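Local coordinates for probable transcriptional regulator (Pseudomonas aeruginosa, PDB 2ESN), which is probably a LysR-type transcriptional regulator, pairing a DNA-binding helix-turn-helix domain with a domain that would sense a small-molecule effector, at residues 206-209 against 210-213. Sequence-based numbering, arbitrary orientation.
Sequences VTPW and NEDS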
ATOM      1  N   VAL C 206       9.260 -18.511 -20.452  1.00 27.46           N
ATOM      2  CA  VAL C 206       8.031 -17.932 -19.963  1.00 28.24           C
ATOM      3  C   VAL C 206       8.126 -17.743 -18.428  1.00 28.20           C
ATOM      4  O   VAL C 206       8.314 -18.686 -17.705  1.00 29.79           O
ATOM      5  CB  VAL C 206       6.838 -18.822 -20.349  1.00 27.23           C
ATOM      6  CG1 VAL C 206       5.524 -18.272 -19.732  1.00 29.70           C
ATOM      7  CG2 VAL C 206       6.679 -18.894 -21.869  1.00 30.44           C
ATOM      8  N   THR C 207       7.994 -16.510 -17.965  1.00 29.04           N
ATOM      9  CA  THR C 207       8.128 -16.141 -16.563  1.00 29.40           C
ATOM     10  C   THR C 207       6.859 -15.349 -16.197  1.00 29.36           C
ATOM     11  O   THR C 207       6.867 -14.137 -16.279  1.00 29.81           O
ATOM     12  CB  THR C 207       9.354 -15.243 -16.372  1.00 28.07           C
ATOM     13  OG1 THR C 207       9.339 -14.215 -17.353  1.00 31.48           O
ATOM     14  CG2 THR C 207      10.593 -16.006 -16.612  1.00 32.09           C
ATOM     15  N   PRO C 208       5.777 -16.035 -15.842  1.00 32.32           N
ATOM     16  CA  PRO C 208       4.449 -15.430 -15.730  1.00 36.21           C
ATOM     17  C   PRO C 208       4.357 -14.450 -14.571  1.00 39.30           C
ATOM     18  O   PRO C 208       3.549 -13.543 -14.608  1.00 41.13           O
ATOM     19  CB  PRO C 208       3.526 -16.608 -15.439  1.00 35.85           C
ATOM     20  CG  PRO C 208       4.320 -17.841 -15.744  1.00 35.75           C
ATOM     21  CD  PRO C 208       5.750 -17.469 -15.476  1.00 32.68           C
ATOM     22  N   TRP C 209       5.238 -14.560 -13.587  1.00 40.93           N
ATOM     23  CA  TRP C 209       5.208 -13.601 -12.484  1.00 42.72           C
ATOM     24  C   TRP C 209       6.494 -12.821 -12.490  1.00 43.82           C
ATOM     25  O   TRP C 209       7.022 -12.433 -11.432  1.00 46.14           O
ATOM     26  CB  TRP C 209       4.953 -14.339 -11.148  1.00 43.36           C
ATOM     27  CG  TRP C 209       3.557 -14.931 -11.173  1.00 42.54           C
ATOM     28  CD1 TRP C 209       2.387 -14.257 -11.011  1.00 43.12           C
ATOM     29  CD2 TRP C 209       3.206 -16.280 -11.450  1.00 41.02           C
ATOM     30  NE1 TRP C 209       1.324 -15.122 -11.130  1.00 42.45           N
ATOM     31  CE2 TRP C 209       1.795 -16.366 -11.416  1.00 43.01           C
ATOM     32  CE3 TRP C 209       3.946 -17.441 -11.722  1.00 45.20           C
ATOM     33  CZ2 TRP C 209       1.092 -17.572 -11.650  1.00 42.46           C
ATOM     34  CZ3 TRP C 209       3.246 -18.647 -11.970  1.00 44.80           C
ATOM     35  CH2 TRP C 209       1.837 -18.690 -11.933  1.00 44.15           C
ATOM     36  N   ASN C 210       7.037 -12.622 -13.678  1.00 43.62           N
ATOM     37  CA  ASN C 210       8.266 -11.861 -13.814  1.00 44.07           C
ATOM     38  C   ASN C 210       9.500 -12.359 -13.051  1.00 43.75           C
ATOM     39  O   ASN C 210      10.416 -11.562 -12.796  1.00 42.61           O
ATOM     40  CB  ASN C 210       8.025 -10.458 -13.298  1.00 45.29           C
ATOM     41  CG  ASN C 210       6.937  -9.750 -14.042  1.00 48.86           C
ATOM     42  OD1 ASN C 210       6.779  -9.908 -15.260  1.00 51.77           O
ATOM     43  ND2 ASN C 210       6.166  -8.947 -13.312  1.00 51.40           N
ATOM     44  N   GLU C 211       9.520 -13.633 -12.689  1.00 42.62           N
ATOM     45  CA  GLU C 211      10.654 -14.246 -12.015  1.00 42.65           C
ATOM     46  C   GLU C 211      11.932 -14.208 -12.841  1.00 42.88           C
ATOM     47  O   GLU C 211      11.875 -13.989 -14.073  1.00 39.64           O
ATOM     48  CB  GLU C 211      10.287 -15.649 -11.568  1.00 43.91           C
ATOM     49  CG  GLU C 211       9.752 -16.641 -12.623  1.00 47.91           C
ATOM     50  CD  GLU C 211       8.240 -16.516 -12.923  1.00 46.45           C
ATOM     51  OE1 GLU C 211       7.463 -17.451 -12.676  1.00 51.82           O
ATOM     52  OE2 GLU C 211       7.827 -15.492 -13.417  1.00 42.16           O
ATOM     53  N   ASP C 212      13.095 -14.359 -12.174  1.00 42.91           N
ATOM     54  CA  ASP C 212      14.392 -14.249 -12.870  1.00 43.75           C
ATOM     55  C   ASP C 212      14.836 -15.547 -13.563  1.00 44.12           C
ATOM     56  O   ASP C 212      15.873 -15.595 -14.193  1.00 44.65           O
ATOM     57  CB  ASP C 212      15.511 -13.662 -11.969  1.00 44.16           C
ATOM     58  CG  ASP C 212      15.493 -12.115 -11.897  1.00 46.00           C
ATOM     59  OD1 ASP C 212      14.778 -11.458 -12.667  1.00 48.39           O
ATOM     60  OD2 ASP C 212      16.260 -11.547 -11.117  1.00 49.69           O
ATOM     61  N   SER C 213      14.024 -16.596 -13.486  1.00 45.18           N
ATOM     62  CA  SER C 213      14.356 -17.839 -14.153  1.00 45.64           C
ATOM     63  C   SER C 213      13.070 -18.513 -14.595  1.00 46.48           C
ATOM     64  O   SER C 213      12.029 -18.204 -14.020  1.00 47.95           O
ATOM     65  CB  SER C 213      15.104 -18.739 -13.150  1.00 44.22           C
ATOM     66  OG  SER C 213      14.161 -19.263 -12.241  1.00 45.45           O
TER
HETATM   67  O   HOH W   1       8.652 -11.430 -17.433  1.00 42.47           O
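Glu-211 folds its carboxylate back against the turn that precedes it and takes the amide of Trp-209: Trp-209 N to Glu-211 OE2 is 2.8 Å, received on the syn lone pair, with the N-H bent to 138°. Two torsions bring the acid there: chi1 of 55° sets CG between backbone N and carbonyl carbon, and a bend at chi2 (-83°) turns the chain inward. A backbone bond, Asn-210 N to Thr-207 O (3.0 Å), closes a type I beta turn from Thr-207 to Asn-210.

Carbon atoms line the carboxylate: Glu-211 OE1 sits 3.3 Å from Pro-208 CD and reaches the indole edge of Trp-209 at CE3 (3.6 Å), while Thr-207 CB lies 3.3 Å from Glu-211 OE2. The nonpolar contact is Pro-208 CB over one indole face, near the rim.

On the polar side, a water joins Thr-207 OG1 (2.9 Å) to Asn-210 OD1 (3.2 Å). Asn-210 OD1 also accepts from the backbone of Asn-136 of the second subunit, and Asp-212 forms salt bridges to Arg-133 and Arg-23 of that subunit.

The loop joins strand 202-206 to helix 215-221 in the LysR substrate-binding domain. The turn is braced by its closing bond and by the acid's grip on the Trp-209 amide, which would favour this shape; Asn-210, which ends the turn, and Asp-212, two residues on, face the second subunit.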